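Chloride intracellular channel Clic (Drosophila melanogaster, PDB 2YV7) might insert into membranes and form chloride channels whose activity depends on pH, and may play a role in ethanol sensitivity. Local coordinates at residues D19-T31 with F79-G91. Numbering follows the deposited sequence.
Sequences DVPEIELIIKAST and FEATHPPILIDNG. With CA (calcium ion), chain B.
Ile26 faces Ile86 and Glu24 faces Ile88 as hydrogen-bonded pairs of antiparallel strands 22-28 and 86-89, whose axes approach to 4.8 Å, with Leu25 and Leu87 the non-hydrogen-bonded pair between them. The Glu24-Ile88 bonds are nearly straight (175° at the hydrogen from Glu24 N to Ile88 O), whereas Ile86 N reaches a lone pair of Ile26 O at 3.2 Å along a more bent path. Ile26 O also receives a short CA-H...O contact from Pro85 CA, 3.1 Å away. On the face bearing Glu24, Ile26 and Ile88, CD1 of Ile26 meets CE2 of Phe79 obliquely at 3.8 Å, while Ile86 CD1 lies over one face of that ring. Glu24, extended with CG anti to the backbone N (chi1 179°), runs alongside Ile88, bringing OE1 to 3.6 Å from Ile88 CD1; its OE2 is hydrogen-bonded to Thr64 of strand 60-66. On the other face, Ile23 CG2 touches Leu87 CG, and Leu87 packs on Ile100 and Ile104 of helix 97-107. Beyond the pairing, Lys28 crosses the Pro84 ring and sets CE at the edge of the His83 imidazole, 3.6 Å from CD2. The carbonyl oxygens of His83 and Pro85 bind calcium together with Leu95 O. The cis peptide before Pro85, leading into an antiparallel strand, is the hallmark cis-proline of the thioredoxin-like N-terminal domain in the GST fold.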
loop_
_atom_site.group_PDB
_atom_site.type_symbol
_atom_site.label_atom_id
_atom_site.label_comp_id
_atom_site.label_asym_id
_atom_site.label_seq_id
_atom_site.Cartn_x
_atom_site.Cartn_y
_atom_site.Cartn_z
ATOM N N ASP A 19 -28.314 2.377 -8.821
ATOM C CA ASP A 19 -26.893 2.705 -8.997
ATOM C C ASP A 19 -26.083 2.228 -7.774
ATOM O O ASP A 19 -26.469 2.530 -6.631
ATOM C CB ASP A 19 -26.724 4.230 -9.161
ATOM C CG ASP A 19 -27.206 4.738 -10.508
ATOM O OD1 ASP A 19 -27.522 3.909 -11.397
ATOM O OD2 ASP A 19 -27.257 5.978 -10.682
ATOM N N VAL A 20 -24.977 1.493 -7.978
ATOM C CA VAL A 20 -24.099 1.214 -6.817
ATOM C C VAL A 20 -23.471 2.534 -6.441
ATOM O O VAL A 20 -23.380 3.412 -7.293
ATOM C CB VAL A 20 -22.984 0.163 -7.072
ATOM C CG1 VAL A 20 -23.603 -1.247 -7.197
ATOM C CG2 VAL A 20 -22.072 0.574 -8.276
ATOM N N PRO A 21 -23.080 2.700 -5.173
ATOM C CA PRO A 21 -22.451 3.944 -4.708
ATOM C C PRO A 21 -21.138 4.284 -5.415
ATOM O O PRO A 21 -20.322 3.397 -5.706
ATOM C CB PRO A 21 -22.138 3.651 -3.249
ATOM C CG PRO A 21 -23.035 2.560 -2.874
ATOM C CD PRO A 21 -23.231 1.729 -4.081
ATOM N N GLU A 22 -20.931 5.561 -5.698
ATOM C CA GLU A 22 -19.620 5.978 -6.176
ATOM C C GLU A 22 -18.791 6.472 -5.003
ATOM O O GLU A 22 -19.163 7.428 -4.329
ATOM C CB GLU A 22 -19.718 7.049 -7.268
ATOM C CG GLU A 22 -18.583 8.070 -7.214
ATOM C CD GLU A 22 -18.138 8.548 -8.571
ATOM O OE1 GLU A 22 -17.899 7.690 -9.460
ATOM O OE2 GLU A 22 -17.997 9.784 -8.731
ATOM N N ILE A 23 -17.657 5.818 -4.758
ATOM C CA ILE A 23 -16.734 6.323 -3.742
ATOM C C ILE A 23 -15.610 7.060 -4.425
ATOM O O ILE A 23 -15.098 6.583 -5.439
ATOM C CB ILE A 23 -16.186 5.162 -2.845
ATOM C CG1 ILE A 23 -17.336 4.270 -2.365
ATOM C CG2 ILE A 23 -15.415 5.694 -1.631
ATOM C CD1 ILE A 23 -18.299 4.942 -1.380
ATOM N N GLU A 24 -15.241 8.222 -3.865
ATOM C CA GLU A 24 -14.120 9.018 -4.360
ATOM C C GLU A 24 -12.979 8.958 -3.351
ATOM O O GLU A 24 -13.179 9.231 -2.173
ATOM C CB GLU A 24 -14.505 10.477 -4.604
ATOM C CG GLU A 24 -13.309 11.311 -5.103
ATOM C CD GLU A 24 -13.641 12.779 -5.481
ATOM O OE1 GLU A 24 -14.720 13.309 -5.112
ATOM O OE2 GLU A 24 -12.785 13.415 -6.132
ATOM N N LEU A 25 -11.791 8.550 -3.806
ATOM C CA LEU A 25 -10.615 8.579 -2.949
ATOM C C LEU A 25 -9.659 9.677 -3.436
ATOM O O LEU A 25 -9.189 9.639 -4.561
ATOM C CB LEU A 25 -9.894 7.211 -2.910
ATOM C CG LEU A 25 -8.705 7.186 -1.939
ATOM C CD1 LEU A 25 -9.142 7.348 -0.487
ATOM C CD2 LEU A 25 -7.960 5.839 -2.179
ATOM N N ILE A 26 -9.420 10.660 -2.584
ATOM C CA ILE A 26 -8.412 11.663 -2.920
ATOM C C ILE A 26 -7.043 11.190 -2.456
ATOM O O ILE A 26 -6.869 10.857 -1.281
ATOM C CB ILE A 26 -8.716 13.027 -2.300
ATOM C CG1 ILE A 26 -10.110 13.514 -2.797
ATOM C CG2 ILE A 26 -7.652 14.004 -2.675
ATOM C CD1 ILE A 26 -10.442 14.987 -2.454
ATOM N N ILE A 27 -6.062 11.221 -3.365
ATOM C CA ILE A 27 -4.677 10.792 -3.035
ATOM C C ILE A 27 -3.617 11.864 -3.366
ATOM O O ILE A 27 -3.855 12.725 -4.181
ATOM C CB ILE A 27 -4.333 9.383 -3.681
ATOM C CG1 ILE A 27 -4.121 9.497 -5.189
ATOM C CG2 ILE A 27 -5.337 8.339 -3.238
ATOM C CD1 ILE A 27 -3.725 8.166 -5.930
ATOM N N LYS A 28 -2.448 11.782 -2.733
ATOM C CA LYS A 28 -1.342 12.719 -2.930
ATOM C C LYS A 28 -0.665 12.360 -4.237
ATOM O O LYS A 28 -0.457 11.161 -4.527
ATOM C CB LYS A 28 -0.308 12.567 -1.824
ATOM C CG LYS A 28 -0.738 13.088 -0.442
ATOM C CD LYS A 28 0.250 12.670 0.660
ATOM C CE LYS A 28 0.285 13.705 1.823
ATOM N NZ LYS A 28 1.173 13.325 2.982
ATOM N N ALA A 29 -0.372 13.390 -5.034
ATOM C CA ALA A 29 0.339 13.260 -6.287
ATOM C C ALA A 29 1.820 13.126 -6.036
ATOM O O ALA A 29 2.354 13.616 -5.034
ATOM C CB ALA A 29 0.141 14.490 -7.169
ATOM N N SER A 30 2.450 12.480 -6.997
ATOM C CA SER A 30 3.877 12.510 -7.184
ATOM C C SER A 30 4.404 13.928 -7.030
ATOM O O SER A 30 3.854 14.881 -7.558
ATOM C CB SER A 30 4.184 12.016 -8.593
ATOM O OG SER A 30 5.516 12.298 -8.984
ATOM N N THR A 31 5.514 13.989 -6.339
ATOM C CA THR A 31 6.280 15.157 -6.053
ATOM C C THR A 31 7.271 15.423 -7.184
ATOM O O THR A 31 7.986 16.403 -7.154
ATOM C CB THR A 31 7.038 14.890 -4.755
ATOM O OG1 THR A 31 7.483 13.510 -4.747
ATOM C CG2 THR A 31 6.098 15.132 -3.547
ATOM N N PHE A 79 -11.534 21.089 2.956
ATOM C CA PHE A 79 -10.884 20.125 3.824
ATOM C C PHE A 79 -9.988 20.825 4.842
ATOM O O PHE A 79 -9.796 20.332 5.962
ATOM C CB PHE A 79 -10.112 19.110 2.965
ATOM C CG PHE A 79 -10.947 18.493 1.861
ATOM C CD1 PHE A 79 -12.097 17.776 2.161
ATOM C CD2 PHE A 79 -10.584 18.643 0.530
ATOM C CE1 PHE A 79 -12.849 17.216 1.157
ATOM C CE2 PHE A 79 -11.341 18.086 -0.489
ATOM C CZ PHE A 79 -12.486 17.378 -0.175
ATOM N N GLU A 80 -9.482 21.997 4.452
ATOM C CA GLU A 80 -8.566 22.797 5.271
ATOM C C GLU A 80 -7.192 22.131 5.437
ATOM O O GLU A 80 -6.451 21.970 4.463
ATOM C CB GLU A 80 -9.180 23.159 6.637
ATOM C CG GLU A 80 -9.815 24.545 6.706
ATOM C CD GLU A 80 -9.787 25.135 8.119
ATOM O OE1 GLU A 80 -8.805 24.879 8.865
ATOM O OE2 GLU A 80 -10.741 25.860 8.480
ATOM N N ALA A 81 -6.865 21.751 6.669
ATOM C CA ALA A 81 -5.503 21.356 7.013
ATOM C C ALA A 81 -5.228 19.847 6.867
ATOM O O ALA A 81 -4.130 19.370 7.190
ATOM C CB ALA A 81 -5.167 21.833 8.424
ATOM N N THR A 82 -6.215 19.102 6.373
ATOM C CA THR A 82 -6.087 17.647 6.282
ATOM C C THR A 82 -5.412 17.163 4.979
ATOM O O THR A 82 -5.757 17.595 3.866
ATOM C CB THR A 82 -7.424 16.923 6.581
ATOM O OG1 THR A 82 -7.357 15.564 6.122
ATOM C CG2 THR A 82 -8.589 17.638 5.912
ATOM N N HIS A 83 -4.436 16.279 5.163
ATOM C CA HIS A 83 -3.707 15.623 4.077
ATOM C C HIS A 83 -4.433 14.393 3.529
ATOM O O HIS A 83 -5.116 13.696 4.287
ATOM C CB HIS A 83 -2.346 15.164 4.607
ATOM C CG HIS A 83 -1.345 16.265 4.705
ATOM N ND1 HIS A 83 -1.322 17.153 5.759
ATOM C CD2 HIS A 83 -0.341 16.637 3.876
ATOM C CE1 HIS A 83 -0.337 18.017 5.583
ATOM N NE2 HIS A 83 0.275 17.726 4.449
ATOM N N PRO A 84 -4.278 14.118 2.214
ATOM C CA PRO A 84 -4.759 12.844 1.675
ATOM C C PRO A 84 -4.179 11.661 2.475
ATOM O O PRO A 84 -3.160 11.827 3.170
ATOM C CB PRO A 84 -4.301 12.889 0.207
ATOM C CG PRO A 84 -4.321 14.400 -0.065
ATOM C CD PRO A 84 -3.677 14.950 1.151
ATOM N N PRO A 85 -4.846 10.492 2.430
ATOM C CA PRO A 85 -6.068 10.273 1.678
ATOM C C PRO A 85 -7.271 10.842 2.405
ATOM O O PRO A 85 -7.270 10.998 3.630
ATOM C CB PRO A 85 -6.216 8.757 1.659
ATOM C CG PRO A 85 -5.518 8.306 2.890
ATOM C CD PRO A 85 -4.400 9.271 3.139
ATOM N N ILE A 86 -8.279 11.120 1.606
ATOM C CA ILE A 86 -9.582 11.579 2.070
ATOM C C ILE A 86 -10.587 10.779 1.305
ATOM O O ILE A 86 -10.474 10.630 0.085
ATOM C CB ILE A 86 -9.754 13.101 1.760
ATOM C CG1 ILE A 86 -8.841 13.925 2.668
ATOM C CG2 ILE A 86 -11.267 13.478 1.878
ATOM C CD1 ILE A 86 -8.457 15.325 2.120
ATOM N N LEU A 87 -11.607 10.235 1.999
ATOM C CA LEU A 87 -12.584 9.371 1.342
ATOM C C LEU A 87 -13.947 10.113 1.286
ATOM O O LEU A 87 -14.394 10.614 2.302
ATOM C CB LEU A 87 -12.754 8.043 2.096
ATOM C CG LEU A 87 -13.738 6.968 1.632
ATOM C CD1 LEU A 87 -13.450 5.632 2.260
ATOM C CD2 LEU A 87 -15.222 7.314 1.948
ATOM N N ILE A 88 -14.514 10.232 0.094
ATOM C CA ILE A 88 -15.772 11.013 -0.075
ATOM C C ILE A 88 -16.834 10.037 -0.527
ATOM O O ILE A 88 -16.714 9.386 -1.574
ATOM C CB ILE A 88 -15.651 12.222 -1.061
ATOM C CG1 ILE A 88 -14.460 13.127 -0.710
ATOM C CG2 ILE A 88 -16.973 13.060 -1.041
ATOM C CD1 ILE A 88 -14.299 14.321 -1.644
ATOM N N ASP A 89 -17.856 9.920 0.319
ATOM C CA ASP A 89 -18.968 8.980 0.145
ATOM C C ASP A 89 -20.261 9.832 0.083
ATOM O O ASP A 89 -20.727 10.313 1.119
ATOM C CB ASP A 89 -18.982 8.039 1.363
ATOM C CG ASP A 89 -20.056 6.946 1.291
ATOM O OD1 ASP A 89 -20.869 6.887 0.331
ATOM O OD2 ASP A 89 -20.090 6.123 2.240
ATOM N N ASN A 90 -20.801 10.059 -1.123
ATOM C CA ASN A 90 -21.975 10.939 -1.284
ATOM C C ASN A 90 -21.893 12.223 -0.395
ATOM O O ASN A 90 -22.687 12.398 0.541
ATOM C CB ASN A 90 -23.264 10.139 -0.979
ATOM C CG ASN A 90 -24.437 10.508 -1.891
ATOM O OD1 ASN A 90 -24.758 11.683 -2.072
ATOM N ND2 ASN A 90 -25.098 9.495 -2.437
ATOM N N GLY A 91 -20.919 13.094 -0.682
ATOM C CA GLY A 91 -20.793 14.416 -0.021
ATOM C C GLY A 91 -20.242 14.487 1.393
ATOM O O GLY A 91 -19.861 15.583 1.879
HETATM CA CA CA B . -6.075 11.756 5.814
#